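Local coordinates for protein L-lysine 6-monooxygenase involved in desferrioxamine biosynthesis (Erwinia amylovora CFBP1430, PDB 5O8P) that probably hydroxylates one terminal amine of cadaverine, using FAD and NADPH, in the biosynthesis of the siderophore desferrioxamine, at residues Ile8-Gly13 and Glu31-Val36; Glu124-Asp129 and Glu351-Arg356; Trp248-His253 and Val367-Ser372. One frame throughout, in Å; residues are numbered along the deposited sequence.

Contact 1: residues Ile8-Gly13 and Glu31-Val36; sequences IYDFIG and EGLNGV
The aromatic ring of Y9 lies against the side chain of V36, which sits over one ring face with CG1 3.7 Å from the centroid and only 5° off the ring normal, a CH-pi contact over the ring centre. The same V36 methyl reaches I12, whose CG1 is 3.8 Å from V36 CG1; these two side chains run side by side and point the same way, so V36 CG1 touches both the Y9 ring and I12. F11 works on the other face of the sheet. With CG between the backbone N and the carbonyl carbon (chi1 75°), the F11 ring presents a face to G35, whose CA stands 4.0 Å from the centroid and toward the ring rim, while L33 meets the ring edge with CD1 3.9 Å from F11 CE1.

The paired strands, 8-14 and 35-38, are the first and second of a beta-alpha-beta unit whose helix is 18-27, in the FAD-binding Rossmann-like part of the enzyme. They run parallel, and G13 N donates to V36 O at 2.8 Å in the carbonyl plane. Ahead of this pairing D10 grips the backbone of N34 twice: D10 N donates to N34 O at 2.8 Å, and N34 N donates to D10 OD2, which accepts with its anti lone pair (N-H···O angle 177°). Beyond F11 and L33, I410 of helix 399-410 touches both side chains.

Contact 2: residues Glu124-Asp129 and Glu351-Arg356; sequences EYVSYD and EGIQQR
A stacked cation-pi pair, Y128 with R356, fastens the loop that follows strand 342-343 to strand 121-129. The guanidinium of R356 lies almost flat on the ring, with the planes 11° apart and R356 CZ 3.4 Å from the Y128 centroid, over the ring centre. NE lies near CG, NH1 near CD2 and CE2, and NH2 near CZ and CE1, so the planar group covers the ring from its root toward the hydroxyl end. Bends at chi2 and chi3 fold the arginine back along the tyrosine and bring its CD to 3.5 Å from Y128 CB. The aromatic face would favour the positive charge of R356, while a hydrogen bond from NE to the hydroxyl of Y135 helps fix the rotation of the guanidinium.

Strand 121-129 pairs antiparallel with strand 134-141, which carries Y135, in the mixed sheet of the FAD-binding part; a classic beta bulge puts E124 and Y125 of this strand opposite the single R138 of its partner. Nearer the start of the strand than Y128, G352, at the end of a short 3-10 segment, comes in close. Its CA makes a CH···O contact with V126 O at 3.2 Å and lies 3.5 Å from Y125 OH, so the glycine backbone comes directly against the V126 carbonyl and the end of the Y125 side chain. I353 directs its CG2 methyl at the same stretch of strand, 3.7 Å from S127 CA and 4.0 Å from V126 CG1. That methyl stands anti to the carbonyl carbon of I353, while CG1 takes the position between N and C (chi1 59°). V126 also packs on F349, and its side chain is about 8 Å from the bound FAD.

Contact 3: residues Trp248-His253 and Val367-Ser372; sequences WIDYFH and VQRNYS
R369 extends across H253 to D250 and I249 of helix 246-253. At its root, CB lies over a face of the H253 imidazole, 4.2 Å from the centroid and 18° off the ring normal, a CH-pi contact. With CG anti to the backbone N (chi1 178°) and a bend at chi2, the chain crosses the histidine obliquely, and CD passes 4.0 Å from H253 CG. NE then meets D250 OD1 at 2.7 Å, the shorter arm of a salt bridge; the carboxylate oxygen is tilted 22° from the guanidinium plane. NH2 adds a weak bond to the same oxygen at 3.0 Å, so D250 OD1 is shared by two donors. The flat of the guanidinium rests on I249, whose CG2 is 3.6 Å from R369 CZ and over the centre of the group. NH1 points back within its own loop and makes a weak bond to the hydroxyl of Y371.

H253 has its own link to the loop: NE2 donates to V367 O at 3.1 Å, with the acceptor near the imidazole plane. The bond lies at the ring edge, while R369 covers one face. H389 meets H253 edge-to-face and also stacks on Y371. The loop contains a type I beta turn from Q368 to Y371, closed by Y371 N to Q368 O, and the arrangement is that of a turn docked on a helix by an arginine-aspartate salt bridge.

In the fold
Along the chain, contact 1 closes before the others open; contacts 2 and 3 cross, 248-253 lying between 124-129 and 351-356, and 367-372 following both. Contacts 1 and 2 both reach the mixed sheet of the FAD-binding part, their centres about 19 Å apart and their nearest atoms about 8 Å. Contact 3 lies about 24 Å, centre to centre, from each of the others. Segments 351-356 and 367-372 belong to the same long connection between strands 342-343 and 379-381, which is thereby held to strand 121-129 and to helix 246-253. Strand 379-381 then returns to the mixed sheet beside strand 155-157, just before N383, which binds FAD.

Contact 1: residues Ile8-Gly13 and Glu31-Val36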
loop_
_atom_site.group_PDB
_atom_site.type_symbol
_atom_site.label_atom_id
_atom_site.label_comp_id
_atom_site.label_asym_id
_atom_site.label_seq_id
_atom_site.Cartn_x
_atom_site.Cartn_y
_atom_site.Cartn_z
ATOM N N ILE B 8 -48.435 15.266 -21.271
ATOM C CA ILE B 8 -47.113 15.634 -21.792
ATOM C C ILE B 8 -46.061 15.630 -20.671
ATOM O O ILE B 8 -46.290 16.165 -19.607
ATOM C CB ILE B 8 -47.125 16.989 -22.548
ATOM C CG1 ILE B 8 -45.872 17.111 -23.426
ATOM C CG2 ILE B 8 -47.218 18.205 -21.610
ATOM C CD1 ILE B 8 -45.914 18.251 -24.425
ATOM N N TYR B 9 -44.917 15.005 -20.913
ATOM C CA TYR B 9 -43.859 14.898 -19.896
ATOM C C TYR B 9 -42.910 16.091 -20.008
ATOM O O TYR B 9 -42.740 16.680 -21.099
ATOM C CB TYR B 9 -43.102 13.571 -20.038
ATOM C CG TYR B 9 -43.878 12.373 -19.543
ATOM C CD1 TYR B 9 -43.851 12.010 -18.191
ATOM C CD2 TYR B 9 -44.649 11.595 -20.422
ATOM C CE1 TYR B 9 -44.557 10.911 -17.730
ATOM C CE2 TYR B 9 -45.364 10.494 -19.966
ATOM C CZ TYR B 9 -45.319 10.161 -18.622
ATOM O OH TYR B 9 -46.006 9.065 -18.160
ATOM N N ASP B 10 -42.280 16.448 -18.886
ATOM C CA ASP B 10 -41.279 17.536 -18.873
ATOM C C ASP B 10 -40.038 17.085 -19.615
ATOM O O ASP B 10 -39.423 17.864 -20.360
ATOM C CB ASP B 10 -40.929 17.971 -17.448
ATOM C CG ASP B 10 -42.059 18.745 -16.772
ATOM O OD1 ASP B 10 -42.567 19.730 -17.364
ATOM O OD2 ASP B 10 -42.439 18.369 -15.634
ATOM N N PHE B 11 -39.670 15.828 -19.379
ATOM C CA PHE B 11 -38.673 15.145 -20.181
ATOM C C PHE B 11 -38.926 13.641 -20.210
ATOM O O PHE B 11 -39.538 13.086 -19.284
ATOM C CB PHE B 11 -37.265 15.435 -19.644
ATOM C CG PHE B 11 -36.927 14.690 -18.385
ATOM C CD1 PHE B 11 -37.333 15.165 -17.154
ATOM C CD2 PHE B 11 -36.208 13.506 -18.438
ATOM C CE1 PHE B 11 -37.017 14.478 -15.983
ATOM C CE2 PHE B 11 -35.902 12.806 -17.281
ATOM C CZ PHE B 11 -36.298 13.295 -16.045
ATOM N N ILE B 12 -38.442 12.992 -21.269
ATOM C CA ILE B 12 -38.397 11.531 -21.344
ATOM C C ILE B 12 -36.952 11.111 -21.524
ATOM O O ILE B 12 -36.271 11.616 -22.419
ATOM C CB ILE B 12 -39.200 10.972 -22.543
ATOM C CG1 ILE B 12 -40.685 11.218 -22.370
ATOM C CG2 ILE B 12 -38.989 9.466 -22.692
ATOM C CD1 ILE B 12 -41.442 11.065 -23.670
ATOM N N GLY B 13 -36.501 10.183 -20.689
ATOM C CA GLY B 13 -35.187 9.574 -20.856
ATOM C C GLY B 13 -35.368 8.304 -21.651
ATOM O O GLY B 13 -36.227 7.484 -21.321
ATOM N N GLU B 31 -39.687 18.600 -7.010
ATOM C CA GLU B 31 -41.051 19.134 -7.104
ATOM C C GLU B 31 -41.316 19.719 -8.488
ATOM O O GLU B 31 -40.486 20.439 -9.028
ATOM C CB GLU B 31 -41.287 20.218 -6.037
ATOM C CG GLU B 31 -41.312 19.681 -4.597
ATOM C CD GLU B 31 -42.669 19.110 -4.161
ATOM O OE1 GLU B 31 -43.534 18.823 -5.025
ATOM O OE2 GLU B 31 -42.877 18.943 -2.937
ATOM N N GLY B 32 -42.487 19.416 -9.036
ATOM C CA GLY B 32 -42.903 19.926 -10.348
ATOM C C GLY B 32 -42.056 19.428 -11.511
ATOM O O GLY B 32 -41.830 20.160 -12.479
ATOM N N LEU B 33 -41.574 18.196 -11.404
ATOM C CA LEU B 33 -40.845 17.562 -12.480
ATOM C C LEU B 33 -41.492 16.225 -12.755
ATOM O O LEU B 33 -41.431 15.332 -11.923
ATOM C CB LEU B 33 -39.378 17.378 -12.092
ATOM C CG LEU B 33 -38.464 16.882 -13.199
ATOM C CD1 LEU B 33 -38.490 17.789 -14.421
ATOM C CD2 LEU B 33 -37.053 16.789 -12.642
ATOM N N ASN B 34 -42.141 16.112 -13.906
ATOM C CA ASN B 34 -42.750 14.862 -14.360
ATOM C C ASN B 34 -41.900 14.321 -15.486
ATOM O O ASN B 34 -41.904 14.851 -16.606
ATOM C CB ASN B 34 -44.193 15.094 -14.800
ATOM C CG ASN B 34 -45.084 15.498 -13.647
ATOM O OD1 ASN B 34 -46.075 16.193 -13.837
ATOM N ND2 ASN B 34 -44.729 15.075 -12.439
ATOM N N GLY B 35 -41.127 13.287 -15.147
ATOM C CA GLY B 35 -40.219 12.639 -16.075
ATOM C C GLY B 35 -40.439 11.138 -16.074
ATOM O O GLY B 35 -40.924 10.566 -15.104
ATOM N N VAL B 36 -40.100 10.513 -17.184
ATOM C CA VAL B 36 -40.237 9.084 -17.314
ATOM C C VAL B 36 -39.076 8.543 -18.150
ATOM O O VAL B 36 -38.522 9.253 -19.003
ATOM C CB VAL B 36 -41.613 8.727 -17.922
ATOM C CG1 VAL B 36 -41.675 9.063 -19.400
ATOM C CG2 VAL B 36 -41.972 7.273 -17.689
#

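Contact 2: residues Glu124-Asp129 and Glu351-Arg356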
loop_
_atom_site.group_PDB
_atom_site.type_symbol
_atom_site.label_atom_id
_atom_site.label_comp_id
_atom_site.label_asym_id
_atom_site.label_seq_id
_atom_site.Cartn_x
_atom_site.Cartn_y
_atom_site.Cartn_z
ATOM N N GLU B 124 -39.010 3.149 -31.072
ATOM C CA GLU B 124 -38.850 2.817 -32.499
ATOM C C GLU B 124 -38.707 4.034 -33.398
ATOM O O GLU B 124 -38.008 3.971 -34.409
ATOM C CB GLU B 124 -39.996 1.918 -33.005
ATOM C CG GLU B 124 -40.172 0.660 -32.161
ATOM C CD GLU B 124 -40.137 -0.666 -32.902
ATOM O OE1 GLU B 124 -40.503 -0.691 -34.101
ATOM O OE2 GLU B 124 -39.781 -1.682 -32.253
ATOM N N TYR B 125 -39.372 5.131 -33.050
ATOM C CA TYR B 125 -39.316 6.360 -33.838
ATOM C C TYR B 125 -39.569 7.571 -32.937
ATOM O O TYR B 125 -40.332 7.493 -31.971
ATOM C CB TYR B 125 -40.352 6.289 -34.963
ATOM C CG TYR B 125 -40.233 7.357 -36.041
ATOM C CD1 TYR B 125 -39.157 7.360 -36.946
ATOM C CD2 TYR B 125 -41.229 8.351 -36.186
ATOM C CE1 TYR B 125 -39.067 8.323 -37.951
ATOM C CE2 TYR B 125 -41.147 9.322 -37.179
ATOM C CZ TYR B 125 -40.069 9.307 -38.060
ATOM O OH TYR B 125 -39.994 10.271 -39.042
ATOM N N VAL B 126 -38.903 8.676 -33.248
ATOM C CA VAL B 126 -39.118 9.946 -32.566
ATOM C C VAL B 126 -39.306 11.017 -33.625
ATOM O O VAL B 126 -38.655 10.980 -34.660
ATOM C CB VAL B 126 -37.922 10.329 -31.661
ATOM C CG1 VAL B 126 -38.198 11.633 -30.937
ATOM C CG2 VAL B 126 -37.626 9.228 -30.653
ATOM N N SER B 127 -40.190 11.969 -33.359
ATOM C CA SER B 127 -40.468 13.053 -34.296
ATOM C C SER B 127 -40.889 14.306 -33.542
ATOM O O SER B 127 -41.311 14.220 -32.381
ATOM C CB SER B 127 -41.560 12.624 -35.280
ATOM O OG SER B 127 -42.681 12.101 -34.584
ATOM N N TYR B 128 -40.743 15.459 -34.199
ATOM C CA TYR B 128 -41.144 16.746 -33.630
ATOM C C TYR B 128 -42.479 17.164 -34.194
ATOM O O TYR B 128 -42.618 17.353 -35.400
ATOM C CB TYR B 128 -40.113 17.845 -33.914
ATOM C CG TYR B 128 -40.414 19.154 -33.193
ATOM C CD1 TYR B 128 -40.340 19.235 -31.800
ATOM C CD2 TYR B 128 -40.804 20.298 -33.894
ATOM C CE1 TYR B 128 -40.618 20.403 -31.119
ATOM C CE2 TYR B 128 -41.088 21.485 -33.222
ATOM C CZ TYR B 128 -40.993 21.530 -31.831
ATOM O OH TYR B 128 -41.267 22.702 -31.159
ATOM N N ASP B 129 -43.451 17.322 -33.307
ATOM C CA ASP B 129 -44.791 17.764 -33.672
ATOM C C ASP B 129 -44.834 19.289 -33.747
ATOM O O ASP B 129 -44.796 19.952 -32.714
ATOM C CB ASP B 129 -45.776 17.244 -32.628
ATOM C CG ASP B 129 -47.203 17.300 -33.095
ATOM O OD1 ASP B 129 -47.670 18.408 -33.509
ATOM O OD2 ASP B 129 -47.836 16.213 -33.020
ATOM N N GLU B 351 -33.295 9.163 -36.768
ATOM C CA GLU B 351 -33.667 9.532 -38.157
ATOM C C GLU B 351 -34.828 10.522 -38.233
ATOM O O GLU B 351 -34.803 11.453 -39.034
ATOM C CB GLU B 351 -34.060 8.297 -38.993
ATOM C CG GLU B 351 -32.904 7.544 -39.649
ATOM C CD GLU B 351 -33.331 6.719 -40.879
ATOM O OE1 GLU B 351 -34.363 7.048 -41.508
ATOM O OE2 GLU B 351 -32.628 5.745 -41.234
ATOM N N GLY B 352 -35.843 10.319 -37.397
ATOM C CA GLY B 352 -37.018 11.182 -37.391
ATOM C C GLY B 352 -36.831 12.613 -36.895
ATOM O O GLY B 352 -37.723 13.450 -37.076
ATOM N N ILE B 353 -35.694 12.907 -36.265
ATOM C CA ILE B 353 -35.391 14.271 -35.832
ATOM C C ILE B 353 -34.038 14.756 -36.360
ATOM O O ILE B 353 -33.401 15.599 -35.746
ATOM C CB ILE B 353 -35.506 14.410 -34.287
ATOM C CG1 ILE B 353 -34.555 13.464 -33.547
ATOM C CG2 ILE B 353 -36.932 14.136 -33.844
ATOM C CD1 ILE B 353 -34.482 13.730 -32.053
ATOM N N GLN B 354 -33.637 14.268 -37.533
ATOM C CA GLN B 354 -32.358 14.663 -38.149
ATOM C C GLN B 354 -32.291 16.168 -38.399
ATOM O O GLN B 354 -31.328 16.815 -38.010
ATOM C CB GLN B 354 -32.081 13.911 -39.453
ATOM C CG GLN B 354 -31.271 12.638 -39.233
ATOM C CD GLN B 354 -31.157 11.752 -40.454
ATOM O OE1 GLN B 354 -31.740 12.006 -41.518
ATOM N NE2 GLN B 354 -30.389 10.681 -40.302
ATOM N N GLN B 355 -33.322 16.721 -39.022
ATOM C CA GLN B 355 -33.371 18.152 -39.302
ATOM C C GLN B 355 -33.325 19.040 -38.023
ATOM O O GLN B 355 -32.860 20.176 -38.096
ATOM C CB GLN B 355 -34.549 18.503 -40.270
ATOM C CG GLN B 355 -35.957 18.742 -39.685
ATOM C CD GLN B 355 -36.697 17.484 -39.189
ATOM O OE1 GLN B 355 -36.284 16.345 -39.451
ATOM N NE2 GLN B 355 -37.767 17.702 -38.427
ATOM N N ARG B 356 -33.737 18.514 -36.870
ATOM C CA ARG B 356 -33.743 19.257 -35.588
ATOM C C ARG B 356 -32.421 19.199 -34.799
ATOM O O ARG B 356 -32.291 19.864 -33.756
ATOM C CB ARG B 356 -34.814 18.714 -34.633
ATOM C CG ARG B 356 -36.194 18.442 -35.172
ATOM C CD ARG B 356 -37.191 19.551 -34.925
ATOM N NE ARG B 356 -37.137 20.172 -33.591
ATOM C CZ ARG B 356 -37.576 21.408 -33.338
ATOM N NH1 ARG B 356 -38.120 22.172 -34.289
ATOM N NH2 ARG B 356 -37.472 21.903 -32.118
#

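Contact 3: residues Trp248-His253 and Val367-Ser372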
loop_
_atom_site.group_PDB
_atom_site.type_symbol
_atom_site.label_atom_id
_atom_site.label_comp_id
_atom_site.label_asym_id
_atom_site.label_seq_id
_atom_site.Cartn_x
_atom_site.Cartn_y
_atom_site.Cartn_z
ATOM N N TRP B 248 -11.873 21.691 -16.360
ATOM C CA TRP B 248 -11.225 21.059 -17.498
ATOM C C TRP B 248 -12.196 20.867 -18.669
ATOM O O TRP B 248 -11.813 21.055 -19.835
ATOM C CB TRP B 248 -10.593 19.713 -17.126
ATOM C CG TRP B 248 -9.749 19.224 -18.234
ATOM C CD1 TRP B 248 -8.475 19.610 -18.529
ATOM C CD2 TRP B 248 -10.148 18.338 -19.271
ATOM N NE1 TRP B 248 -8.043 19.002 -19.680
ATOM C CE2 TRP B 248 -9.051 18.206 -20.153
ATOM C CE3 TRP B 248 -11.328 17.635 -19.544
ATOM C CZ2 TRP B 248 -9.090 17.383 -21.272
ATOM C CZ3 TRP B 248 -11.366 16.814 -20.663
ATOM C CH2 TRP B 248 -10.251 16.693 -21.511
ATOM N N ILE B 249 -13.442 20.499 -18.367
ATOM C CA ILE B 249 -14.419 20.232 -19.418
ATOM C C ILE B 249 -14.722 21.520 -20.179
ATOM O O ILE B 249 -14.780 21.503 -21.408
ATOM C CB ILE B 249 -15.688 19.558 -18.879
ATOM C CG1 ILE B 249 -15.348 18.195 -18.288
ATOM C CG2 ILE B 249 -16.691 19.334 -20.002
ATOM C CD1 ILE B 249 -16.387 17.676 -17.312
ATOM N N ASP B 250 -14.867 22.629 -19.452
ATOM C CA ASP B 250 -15.045 23.948 -20.080
ATOM C C ASP B 250 -13.872 24.249 -20.996
ATOM O O ASP B 250 -14.052 24.709 -22.122
ATOM C CB ASP B 250 -15.159 25.067 -19.033
ATOM C CG ASP B 250 -16.349 24.895 -18.091
ATOM O OD1 ASP B 250 -17.371 24.298 -18.496
ATOM O OD2 ASP B 250 -16.270 25.371 -16.939
ATOM N N TYR B 251 -12.668 23.987 -20.494
ATOM C CA TYR B 251 -11.436 24.213 -21.253
ATOM C C TYR B 251 -11.442 23.376 -22.524
ATOM O O TYR B 251 -11.253 23.922 -23.615
ATOM C CB TYR B 251 -10.199 23.915 -20.379
ATOM C CG TYR B 251 -8.910 23.668 -21.130
ATOM C CD1 TYR B 251 -8.200 24.727 -21.681
ATOM C CD2 TYR B 251 -8.392 22.373 -21.277
ATOM C CE1 TYR B 251 -7.017 24.515 -22.373
ATOM C CE2 TYR B 251 -7.211 22.147 -21.971
ATOM C CZ TYR B 251 -6.532 23.223 -22.525
ATOM O OH TYR B 251 -5.353 23.030 -23.208
ATOM N N PHE B 252 -11.711 22.077 -22.376
ATOM C CA PHE B 252 -11.714 21.147 -23.503
ATOM C C PHE B 252 -12.717 21.515 -24.597
ATOM O O PHE B 252 -12.433 21.340 -25.788
ATOM C CB PHE B 252 -11.977 19.716 -23.016
ATOM C CG PHE B 252 -11.820 18.676 -24.095
ATOM C CD1 PHE B 252 -10.582 18.123 -24.397
ATOM C CD2 PHE B 252 -12.915 18.320 -24.875
ATOM C CE1 PHE B 252 -10.461 17.207 -25.424
ATOM C CE2 PHE B 252 -12.793 17.407 -25.907
ATOM C CZ PHE B 252 -11.563 16.856 -26.188
ATOM N N HIS B 253 -13.871 22.038 -24.188
ATOM C CA HIS B 253 -15.002 22.233 -25.088
ATOM C C HIS B 253 -14.808 23.516 -25.899
ATOM O O HIS B 253 -15.524 23.713 -26.869
ATOM C CB HIS B 253 -16.323 22.286 -24.276
ATOM C CG HIS B 253 -17.562 22.310 -25.114
ATOM N ND1 HIS B 253 -18.107 23.477 -25.606
ATOM C CD2 HIS B 253 -18.367 21.312 -25.539
ATOM C CE1 HIS B 253 -19.194 23.197 -26.299
ATOM N NE2 HIS B 253 -19.375 21.889 -26.272
ATOM N N VAL B 367 -22.397 18.717 -30.127
ATOM C CA VAL B 367 -22.953 18.824 -28.777
ATOM C C VAL B 367 -22.573 20.168 -28.152
ATOM O O VAL B 367 -21.425 20.591 -28.254
ATOM C CB VAL B 367 -22.471 17.688 -27.839
ATOM C CG1 VAL B 367 -23.286 17.688 -26.547
ATOM C CG2 VAL B 367 -22.553 16.337 -28.522
ATOM N N GLN B 368 -23.536 20.819 -27.499
ATOM C CA GLN B 368 -23.304 22.104 -26.825
ATOM C C GLN B 368 -22.808 21.820 -25.409
ATOM O O GLN B 368 -22.813 20.663 -24.963
ATOM C CB GLN B 368 -24.583 22.937 -26.760
ATOM C CG GLN B 368 -25.357 23.055 -28.059
ATOM C CD GLN B 368 -24.590 23.740 -29.154
ATOM O OE1 GLN B 368 -24.520 24.969 -29.179
ATOM N NE2 GLN B 368 -24.047 22.953 -30.100
ATOM N N ARG B 369 -22.398 22.873 -24.695
ATOM C CA ARG B 369 -21.765 22.684 -23.381
ATOM C C ARG B 369 -22.744 22.126 -22.365
ATOM O O ARG B 369 -22.321 21.415 -21.461
ATOM C CB ARG B 369 -21.083 23.958 -22.877
ATOM C CG ARG B 369 -20.428 23.865 -21.489
ATOM C CD ARG B 369 -19.230 22.941 -21.489
ATOM N NE ARG B 369 -18.702 22.668 -20.150
ATOM C CZ ARG B 369 -19.186 21.772 -19.284
ATOM N NH1 ARG B 369 -20.256 21.032 -19.569
ATOM N NH2 ARG B 369 -18.583 21.612 -18.109
ATOM N N ASN B 370 -24.039 22.421 -22.531
ATOM C CA ASN B 370 -25.084 21.837 -21.670
ATOM C C ASN B 370 -25.557 20.433 -22.097
ATOM O O ASN B 370 -26.598 19.977 -21.634
ATOM C CB ASN B 370 -26.293 22.794 -21.539
ATOM C CG ASN B 370 -27.044 23.002 -22.845
ATOM O OD1 ASN B 370 -26.582 22.628 -23.915
ATOM N ND2 ASN B 370 -28.210 23.624 -22.757
ATOM N N TYR B 371 -24.796 19.761 -22.966
ATOM C CA TYR B 371 -25.066 18.388 -23.419
ATOM C C TYR B 371 -26.262 18.277 -24.389
ATOM O O TYR B 371 -26.729 17.166 -24.673
ATOM C CB TYR B 371 -25.182 17.413 -22.222
ATOM C CG TYR B 371 -23.971 17.483 -21.315
ATOM C CD1 TYR B 371 -22.843 16.717 -21.589
ATOM C CD2 TYR B 371 -23.930 18.343 -20.215
ATOM C CE1 TYR B 371 -21.707 16.780 -20.797
ATOM C CE2 TYR B 371 -22.801 18.428 -19.405
ATOM C CZ TYR B 371 -21.677 17.656 -19.697
ATOM O OH TYR B 371 -20.547 17.743 -18.890
ATOM N N SER B 372 -26.701 19.416 -24.938
ATOM C CA SER B 372 -27.818 19.461 -25.862
ATOM C C SER B 372 -27.338 19.312 -27.311
ATOM O O SER B 372 -26.248 19.771 -27.647
ATOM C CB SER B 372 -28.608 20.764 -25.676
ATOM O OG SER B 372 -27.985 21.863 -26.317
#